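Long-range contacts in carbamate kinase (Aeropyrum pernix, PDB 2E9Y), which probably catalyses the reversible transfer of a phosphoryl group between ATP and carbamate: residues A[5-11]-A[47-53]; A[94-98]-A[109-113]. All coordinates share one frame; numbering follows the deposited sequence.

Contact 1 (A[5-11]-A[47-53])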
loop_
_atom_site.group_PDB
_atom_site.type_symbol
_atom_site.label_atom_id
_atom_site.label_comp_id
_atom_site.label_asym_id
_atom_site.label_seq_id
_atom_site.Cartn_x
_atom_site.Cartn_y
_atom_site.Cartn_z
ATOM N N ARG A 5 -4.191 16.613 22.222
ATOM C CA ARG A 5 -3.064 17.148 21.469
ATOM C C ARG A 5 -2.598 16.136 20.432
ATOM O O ARG A 5 -2.947 14.958 20.507
ATOM C CB ARG A 5 -1.914 17.510 22.409
ATOM C CG ARG A 5 -2.248 18.642 23.372
ATOM C CD ARG A 5 -0.993 19.276 23.946
ATOM N NE ARG A 5 -0.204 18.336 24.736
ATOM C CZ ARG A 5 1.056 18.549 25.102
ATOM N NH1 ARG A 5 1.669 19.670 24.743
ATOM N NH2 ARG A 5 1.704 17.644 25.824
ATOM N N LEU A 6 -1.812 16.600 19.464
ATOM C CA LEU A 6 -1.316 15.735 18.400
ATOM C C LEU A 6 0.174 15.442 18.510
ATOM O O LEU A 6 0.981 16.338 18.746
ATOM C CB LEU A 6 -1.600 16.365 17.033
ATOM C CG LEU A 6 -1.029 15.631 15.813
ATOM C CD1 LEU A 6 -1.645 14.245 15.711
ATOM C CD2 LEU A 6 -1.318 16.436 14.554
ATOM N N ALA A 7 0.533 14.180 18.327
ATOM C CA ALA A 7 1.927 13.784 18.392
ATOM C C ALA A 7 2.282 12.884 17.218
ATOM O O ALA A 7 1.516 11.990 16.860
ATOM C CB ALA A 7 2.201 13.053 19.697
ATOM N N VAL A 8 3.428 13.144 16.602
ATOM C CA VAL A 8 3.894 12.294 15.512
ATOM C C VAL A 8 4.834 11.333 16.233
ATOM O O VAL A 8 5.786 11.761 16.885
ATOM C CB VAL A 8 4.663 13.099 14.433
ATOM C CG1 VAL A 8 5.396 12.147 13.495
ATOM C CG2 VAL A 8 3.684 13.946 13.634
ATOM N N ILE A 9 4.538 10.040 16.147
ATOM C CA ILE A 9 5.338 9.022 16.818
ATOM C C ILE A 9 6.069 8.173 15.788
ATOM O O ILE A 9 5.444 7.442 15.025
ATOM C CB ILE A 9 4.441 8.109 17.682
ATOM C CG1 ILE A 9 3.685 8.965 18.705
ATOM C CG2 ILE A 9 5.281 7.050 18.386
ATOM C CD1 ILE A 9 2.592 8.235 19.453
ATOM N N ALA A 10 7.391 8.286 15.779
ATOM C CA ALA A 10 8.226 7.547 14.844
ATOM C C ALA A 10 8.717 6.228 15.440
ATOM O O ALA A 10 9.576 6.213 16.322
ATOM C CB ALA A 10 9.414 8.411 14.423
ATOM N N LEU A 11 8.161 5.126 14.948
ATOM C CA LEU A 11 8.535 3.795 15.412
ATOM C C LEU A 11 9.811 3.314 14.734
ATOM O O LEU A 11 10.149 3.759 13.634
ATOM C CB LEU A 11 7.407 2.797 15.122
ATOM C CG LEU A 11 6.051 3.082 15.768
ATOM C CD1 LEU A 11 5.031 2.016 15.360
ATOM C CD2 LEU A 11 6.221 3.102 17.283
ATOM N N TRP A 47 -3.957 11.246 23.790
ATOM C CA TRP A 47 -3.228 11.720 22.616
ATOM C C TRP A 47 -3.829 11.306 21.277
ATOM O O TRP A 47 -4.422 10.233 21.151
ATOM C CB TRP A 47 -1.777 11.217 22.634
ATOM C CG TRP A 47 -0.859 11.914 23.591
ATOM C CD1 TRP A 47 -0.524 11.510 24.849
ATOM C CD2 TRP A 47 -0.138 13.129 23.354
ATOM N NE1 TRP A 47 0.365 12.394 25.411
ATOM C CE2 TRP A 47 0.620 13.399 24.515
ATOM C CE3 TRP A 47 -0.057 14.016 22.272
ATOM C CZ2 TRP A 47 1.449 14.519 24.628
ATOM C CZ3 TRP A 47 0.768 15.133 22.381
ATOM C CH2 TRP A 47 1.511 15.372 23.554
ATOM N N ARG A 48 -3.685 12.181 20.287
ATOM C CA ARG A 48 -4.109 11.879 18.924
ATOM C C ARG A 48 -2.738 11.652 18.293
ATOM O O ARG A 48 -1.769 12.311 18.676
ATOM C CB ARG A 48 -4.818 13.066 18.263
ATOM C CG ARG A 48 -6.214 13.342 18.812
ATOM C CD ARG A 48 -6.985 14.330 17.939
ATOM N NE ARG A 48 -7.545 13.717 16.731
ATOM C CZ ARG A 48 -8.539 12.830 16.726
ATOM N NH1 ARG A 48 -9.095 12.442 17.868
ATOM N NH2 ARG A 48 -8.987 12.333 15.579
ATOM N N SER A 49 -2.631 10.728 17.348
ATOM C CA SER A 49 -1.321 10.469 16.778
ATOM C C SER A 49 -1.263 10.145 15.300
ATOM O O SER A 49 -2.251 9.750 14.682
ATOM C CB SER A 49 -0.661 9.317 17.530
ATOM O OG SER A 49 -1.398 8.118 17.338
ATOM N N VAL A 50 -0.069 10.342 14.758
ATOM C CA VAL A 50 0.255 10.018 13.380
ATOM C C VAL A 50 1.487 9.165 13.626
ATOM O O VAL A 50 2.519 9.656 14.100
ATOM C CB VAL A 50 0.629 11.255 12.551
ATOM C CG1 VAL A 50 1.101 10.819 11.165
ATOM C CG2 VAL A 50 -0.577 12.172 12.413
ATOM N N ILE A 51 1.355 7.877 13.336
ATOM C CA ILE A 51 2.416 6.909 13.557
ATOM C C ILE A 51 3.210 6.613 12.293
ATOM O O ILE A 51 2.643 6.213 11.284
ATOM C CB ILE A 51 1.815 5.583 14.070
ATOM C CG1 ILE A 51 0.970 5.854 15.319
ATOM C CG2 ILE A 51 2.921 4.575 14.345
ATOM C CD1 ILE A 51 0.095 4.693 15.729
ATOM N N THR A 52 4.519 6.824 12.350
ATOM C CA THR A 52 5.374 6.537 11.204
ATOM C C THR A 52 6.256 5.352 11.578
ATOM O O THR A 52 6.271 4.919 12.737
ATOM C CB THR A 52 6.272 7.732 10.843
ATOM O OG1 THR A 52 7.231 7.938 11.882
ATOM C CG2 THR A 52 5.437 8.990 10.671
ATOM N N HIS A 53 6.997 4.832 10.607
ATOM C CA HIS A 53 7.862 3.682 10.857
ATOM C C HIS A 53 8.910 3.543 9.766
ATOM O O HIS A 53 8.798 4.165 8.713
ATOM C CB HIS A 53 7.021 2.407 10.892
ATOM C CG HIS A 53 6.283 2.138 9.611
ATOM N ND1 HIS A 53 6.871 1.529 8.520
ATOM C CD2 HIS A 53 5.004 2.396 9.252
ATOM C CE1 HIS A 53 5.982 1.420 7.550
ATOM N NE2 HIS A 53 4.840 1.939 7.966
#
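With CG anti to the carbonyl carbon in both (chi1 -65° and -76°), Arg5 and Trp47 run side by side in the same direction. A bend at chi3 then lays the guanidinium of Arg5 by the six-membered ring, Arg5 NH2 3.2 Å from Trp47 CH2. The two planes are tilted by 38°, so this is an oblique contact and no flat stack. Further along the ring, Trp47 CE3 rests 3.6 Å from Ala7 CB. Without the indole, as with an alanine here, the guanidinium would probably lose the ring that limits its swing, and the methyl of Ala7 its cover. From this end on, the backbones pair as parallel strands, with six hydrogen bonds running from Arg48 N to Arg5 O (2.9 Å) through to Leu11 N to Thr52 O (2.9 Å); in the last, the donor sits above the carbonyl plane. There Leu11 CD1 presses tightly on Ile51 CG2, at 3.5 Å. Thr52 OG1, close to Ala10, is hydrogen-bonded to Ser220. Strand 231-236 flanks 6-10 on its other edge and strand 188-191 flanks 48-52; helix 25-44, which links the pair in a beta-alpha-beta crossover, covers Ser49 and Ile51, while helix 216-226 covers Val8 and Val50.

Contact 2 (A[94-98]-A[109-113])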
loop_
_atom_site.group_PDB
_atom_site.type_symbol
_atom_site.label_atom_id
_atom_site.label_comp_id
_atom_site.label_asym_id
_atom_site.label_seq_id
_atom_site.Cartn_x
_atom_site.Cartn_y
_atom_site.Cartn_z
ATOM N N LYS A 94 -2.065 -1.401 11.491
ATOM C CA LYS A 94 -3.487 -1.064 11.430
ATOM C C LYS A 94 -4.380 -2.166 12.000
ATOM O O LYS A 94 -5.232 -1.913 12.854
ATOM C CB LYS A 94 -3.884 -0.799 9.975
ATOM C CG LYS A 94 -5.380 -0.845 9.685
ATOM C CD LYS A 94 -5.628 -0.810 8.174
ATOM C CE LYS A 94 -7.108 -0.989 7.821
ATOM N NZ LYS A 94 -7.964 0.128 8.319
ATOM N N HIS A 95 -4.187 -3.388 11.519
ATOM C CA HIS A 95 -5.003 -4.513 11.964
ATOM C C HIS A 95 -4.827 -4.802 13.459
ATOM O O HIS A 95 -5.800 -5.025 14.180
ATOM C CB HIS A 95 -4.644 -5.763 11.156
ATOM C CG HIS A 95 -5.724 -6.800 11.132
ATOM N ND1 HIS A 95 -6.830 -6.701 10.315
ATOM C CD2 HIS A 95 -5.878 -7.945 11.836
ATOM C CE1 HIS A 95 -7.619 -7.742 10.516
ATOM N NE2 HIS A 95 -7.064 -8.512 11.436
ATOM N N SER A 96 -3.580 -4.789 13.916
ATOM C CA SER A 96 -3.273 -5.064 15.317
ATOM C C SER A 96 -3.788 -3.980 16.268
ATOM O O SER A 96 -4.344 -4.284 17.327
ATOM C CB SER A 96 -1.762 -5.227 15.491
ATOM O OG SER A 96 -1.440 -5.580 16.826
ATOM N N LEU A 97 -3.602 -2.719 15.893
ATOM C CA LEU A 97 -4.055 -1.614 16.730
ATOM C C LEU A 97 -5.577 -1.598 16.841
ATOM O O LEU A 97 -6.126 -1.423 17.931
ATOM C CB LEU A 97 -3.551 -0.284 16.169
ATOM C CG LEU A 97 -3.899 0.965 16.981
ATOM C CD1 LEU A 97 -3.554 0.749 18.454
ATOM C CD2 LEU A 97 -3.136 2.152 16.419
ATOM N N GLU A 98 -6.257 -1.784 15.714
ATOM C CA GLU A 98 -7.715 -1.814 15.710
ATOM C C GLU A 98 -8.223 -2.934 16.617
ATOM O O GLU A 98 -9.185 -2.754 17.363
ATOM C CB GLU A 98 -8.242 -2.025 14.286
ATOM C CG GLU A 98 -8.286 -0.761 13.441
ATOM C CD GLU A 98 -8.730 -1.029 12.011
ATOM O OE1 GLU A 98 -9.297 -2.112 11.753
ATOM O OE2 GLU A 98 -8.525 -0.148 11.148
ATOM N N LEU A 109 -11.349 2.813 13.252
ATOM C CA LEU A 109 -10.594 2.294 12.123
ATOM C C LEU A 109 -9.325 3.126 11.997
ATOM O O LEU A 109 -9.351 4.342 12.171
ATOM C CB LEU A 109 -11.427 2.369 10.833
ATOM C CG LEU A 109 -12.608 1.389 10.730
ATOM C CD1 LEU A 109 -13.389 1.638 9.444
ATOM C CD2 LEU A 109 -12.093 -0.043 10.758
ATOM N N VAL A 110 -8.217 2.458 11.712
ATOM C CA VAL A 110 -6.926 3.114 11.569
ATOM C C VAL A 110 -6.524 3.182 10.101
ATOM O O VAL A 110 -6.240 2.158 9.481
ATOM C CB VAL A 110 -5.835 2.340 12.335
ATOM C CG1 VAL A 110 -4.465 2.960 12.073
ATOM C CG2 VAL A 110 -6.150 2.343 13.817
ATOM N N PRO A 111 -6.500 4.388 9.523
ATOM C CA PRO A 111 -6.115 4.490 8.112
ATOM C C PRO A 111 -4.608 4.395 7.915
ATOM O O PRO A 111 -3.836 4.718 8.820
ATOM C CB PRO A 111 -6.641 5.863 7.717
ATOM C CG PRO A 111 -6.414 6.660 8.988
ATOM C CD PRO A 111 -6.913 5.700 10.057
ATOM N N VAL A 112 -4.207 3.936 6.732
ATOM C CA VAL A 112 -2.798 3.846 6.359
ATOM C C VAL A 112 -2.695 4.776 5.152
ATOM O O VAL A 112 -3.319 4.535 4.116
ATOM C CB VAL A 112 -2.389 2.409 5.947
ATOM C CG1 VAL A 112 -0.966 2.401 5.411
ATOM C CG2 VAL A 112 -2.487 1.477 7.144
ATOM N N VAL A 113 -1.929 5.852 5.282
ATOM C CA VAL A 113 -1.815 6.800 4.183
ATOM C C VAL A 113 -0.582 6.548 3.326
ATOM O O VAL A 113 0.544 6.598 3.822
ATOM C CB VAL A 113 -1.761 8.256 4.701
ATOM C CG1 VAL A 113 -1.793 9.230 3.523
ATOM C CG2 VAL A 113 -2.928 8.523 5.645
#
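Lys94 and Glu98, one turn apart on the helix, make the polar part of the contact by gripping the backbone of Val110. Val110 N donates to Glu98 OE2 at 2.7 Å in a nearly straight bond (170°), on the anti side of OE2. The same oxygen takes Lys94 NZ on its syn side at 2.9 Å, a salt bridge within the helix. Lys94 NZ also bonds Val110 O at 2.9 Å from above the carbonyl plane; with CG anti to the backbone N (chi1 163°), the lysine chain runs past that carbonyl, and its bend at chi4 turns the ammonium onto it. Two donors thus hold OE2, which probably fixes the carboxylate's rotation. Both charges have second mates across the dimer interface, Lys94 on Asp175 and Glu98 on Arg116 of the second subunit.

The apolar contacts are few. Val110 CG2 lies 3.8 Å from Glu98 CG and 4.0 Å from Leu97 CD2, the Leu97 and Val110 side chains crossing at about a right angle, and Val112 CG2 sits 3.9 Å from Lys94 CB. Helix 78-103 is thereby fastened to the chain entering strand 112-119; strand 188-191 lies against Val110 from the sheet, and helix 25-44 packs on Leu97.

Overall arrangement
Both contacts are largely buried, but contact 1 belongs to the central sheet of the subunit whereas contact 2 lies at its dimer interface. The first joins neighbouring strands by a regular ladder of backbone bonds, with mainly apolar side chains packed against helices on both faces, and no other chain touches it. In the second, side-chain charges from a helix hold the backbone of the loop that leads into a strand and are balanced in part by the other subunit. The two share elements: strand 188-191 lies between strands 48-52 and 112-119 in one sheet, and helix 25-44 packs against both contacts. Their centres are about 13 Å apart, and they touch where Ile51 CD1 meets Leu97 CD2 at 4.2 Å.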